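Local coordinates for protein glycosyl hydrolase 25 (Streptococcus pneumoniae, PDB 4FF5) that probably cleaves glycosidic bonds as a family 25 glycosyl hydrolase and acts as a virulence factor that takes part in host-cell invasion, at residues Gln73-Ala78 and Thr109-Arg114. Sequence-based numbering, arbitrary orientation.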
loop_
_atom_site.group_PDB
_atom_site.type_symbol
_atom_site.label_atom_id
_atom_site.label_comp_id
_atom_site.label_asym_id
_atom_site.label_seq_id
_atom_site.Cartn_x
_atom_site.Cartn_y
_atom_site.Cartn_z
ATOM N N GLN A 73 -11.685 5.148 13.558
ATOM C CA GLN A 73 -13.129 4.902 13.479
ATOM C C GLN A 73 -13.747 5.420 12.163
ATOM O O GLN A 73 -14.912 5.114 11.867
ATOM C CB GLN A 73 -13.883 5.427 14.717
ATOM C CG GLN A 73 -13.399 4.914 16.076
ATOM C CD GLN A 73 -13.226 3.395 16.159
ATOM O OE1 GLN A 73 -14.165 2.627 15.941
ATOM N NE2 GLN A 73 -12.013 2.960 16.502
ATOM N N ASN A 74 -12.948 6.148 11.371
ATOM C CA ASN A 74 -13.360 6.672 10.055
ATOM C C ASN A 74 -12.761 5.898 8.854
ATOM O O ASN A 74 -12.963 6.277 7.694
ATOM C CB ASN A 74 -13.038 8.176 9.947
ATOM C CG ASN A 74 -13.931 9.044 10.834
ATOM O OD1 ASN A 74 -15.134 8.849 10.889
ATOM N ND2 ASN A 74 -13.339 10.027 11.511
ATOM N N ILE A 75 -12.029 4.818 9.132
ATOM C CA ILE A 75 -11.448 3.983 8.071
ATOM C C ILE A 75 -11.690 2.487 8.292
ATOM O O ILE A 75 -11.975 2.053 9.413
ATOM C CB ILE A 75 -9.930 4.271 7.893
ATOM C CG1 ILE A 75 -9.128 3.850 9.145
ATOM C CG2 ILE A 75 -9.711 5.746 7.564
ATOM C CD1 ILE A 75 -7.617 3.922 8.994
ATOM N N SER A 76 -11.559 1.699 7.226
ATOM C CA SER A 76 -11.690 0.257 7.327
ATOM C C SER A 76 -10.341 -0.451 7.386
ATOM O O SER A 76 -10.225 -1.537 7.950
ATOM C CB SER A 76 -12.549 -0.288 6.174
ATOM O OG SER A 76 -12.034 0.125 4.918
ATOM N N GLY A 77 -9.325 0.163 6.790
ATOM C CA GLY A 77 -7.975 -0.417 6.744
ATOM C C GLY A 77 -6.958 0.635 6.323
ATOM O O GLY A 77 -7.319 1.746 5.886
ATOM N N ALA A 78 -5.678 0.301 6.466
ATOM C CA ALA A 78 -4.617 1.255 6.137
ATOM C C ALA A 78 -3.447 0.524 5.494
ATOM O O ALA A 78 -3.161 -0.625 5.833
ATOM C CB ALA A 78 -4.153 1.986 7.383
ATOM N N THR A 109 1.895 0.905 14.499
ATOM C CA THR A 109 1.532 0.633 15.909
ATOM C C THR A 109 0.272 1.363 16.369
ATOM O O THR A 109 -0.568 0.759 17.057
ATOM C CB THR A 109 2.678 0.934 16.897
ATOM O OG1 THR A 109 3.031 2.307 16.801
ATOM C CG2 THR A 109 3.878 0.119 16.570
ATOM N N GLU A 110 0.137 2.644 16.024
ATOM C CA GLU A 110 -1.027 3.413 16.477
ATOM C C GLU A 110 -2.353 2.892 15.896
ATOM O O GLU A 110 -3.408 2.928 16.542
ATOM C CB GLU A 110 -0.854 4.910 16.211
ATOM C CG GLU A 110 0.306 5.564 16.978
ATOM C CD GLU A 110 -0.008 5.978 18.414
ATOM O OE1 GLU A 110 -0.992 5.520 19.024
ATOM O OE2 GLU A 110 0.768 6.794 18.946
ATOM N N LEU A 111 -2.293 2.382 14.675
ATOM C CA LEU A 111 -3.478 1.874 14.028
ATOM C C LEU A 111 -3.784 0.463 14.494
ATOM O O LEU A 111 -4.957 0.111 14.730
ATOM C CB LEU A 111 -3.272 1.932 12.498
ATOM C CG LEU A 111 -3.927 3.003 11.607
ATOM C CD1 LEU A 111 -4.584 4.213 12.268
ATOM C CD2 LEU A 111 -3.017 3.418 10.450
ATOM N N GLN A 112 -2.748 -0.359 14.634
ATOM C CA GLN A 112 -2.954 -1.740 15.083
ATOM C C GLN A 112 -3.529 -1.790 16.499
ATOM O O GLN A 112 -4.374 -2.632 16.795
ATOM C CB GLN A 112 -1.661 -2.544 15.011
ATOM C CG GLN A 112 -1.320 -2.942 13.590
ATOM C CD GLN A 112 -0.143 -3.871 13.494
ATOM O OE1 GLN A 112 0.753 -3.864 14.344
ATOM N NE2 GLN A 112 -0.130 -4.680 12.453
ATOM N N LYS A 113 -3.075 -0.879 17.357
ATOM C CA LYS A 113 -3.552 -0.836 18.745
ATOM C C LYS A 113 -5.029 -0.463 18.785
ATOM O O LYS A 113 -5.717 -0.768 19.748
ATOM C CB LYS A 113 -2.719 0.122 19.590
ATOM C CG LYS A 113 -2.982 1.601 19.350
ATOM N N ARG A 114 -5.520 0.147 17.707
ATOM C CA ARG A 114 -6.933 0.524 17.609
ATOM C C ARG A 114 -7.712 -0.456 16.720
ATOM O O ARG A 114 -8.802 -0.145 16.229
ATOM C CB ARG A 114 -7.069 1.982 17.160
ATOM C CG ARG A 114 -6.507 2.973 18.180
ATOM C CD ARG A 114 -6.323 4.363 17.592
ATOM N NE ARG A 114 -5.945 5.356 18.605
ATOM C CZ ARG A 114 -4.704 5.561 19.038
ATOM N NH1 ARG A 114 -3.697 4.833 18.573
ATOM N NH2 ARG A 114 -4.461 6.494 19.953
#
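Arg114 NH1 serves two acceptors of Glu110. Arg114 NH1 gives a hydrogen bond to Glu110 O at 2.8 Å, the acceptor lying within 5° of the guanidinium plane. The salt bridge from Arg114 NH1 to Glu110 OE1, also 2.8 Å, comes from the anti side, somewhat out of the carboxylate plane. Together with the salt bridge from NE to Asp69, these bonds would restrict rotation of the guanidinium. Arg114 O and Gln73 NE2 approach to 4.5 Å, too long for a bond between them; Gln45 supplies the NE2 that hydrogen-bonds to this carbonyl. In the TIM barrel of this family 25 enzyme, packing of Leu111 on Ala78 joins the C-terminal part of helix 104-112 to the first part of strand 77-84, just before the chain enters the neighbouring parallel strand 118-123. Leu111 CD2 meets Ala78 CB at 3.6 Å, whereas Leu111 CD1 comes only loosely, at 4.5 Å, to Ile75 CD1. An unusual, nearly eclipsed chi2 of 12° turns Leu111 CD2 toward Ala78, a conformation that is strained and perhaps uncertain. Ile75 extends to meet Leu111, CD1 being anti to CA (chi2 172°). Val118 and Tyr68 also touch Leu111, while Ile55 of strand 54-57 packs on both Ile75 and Ala78.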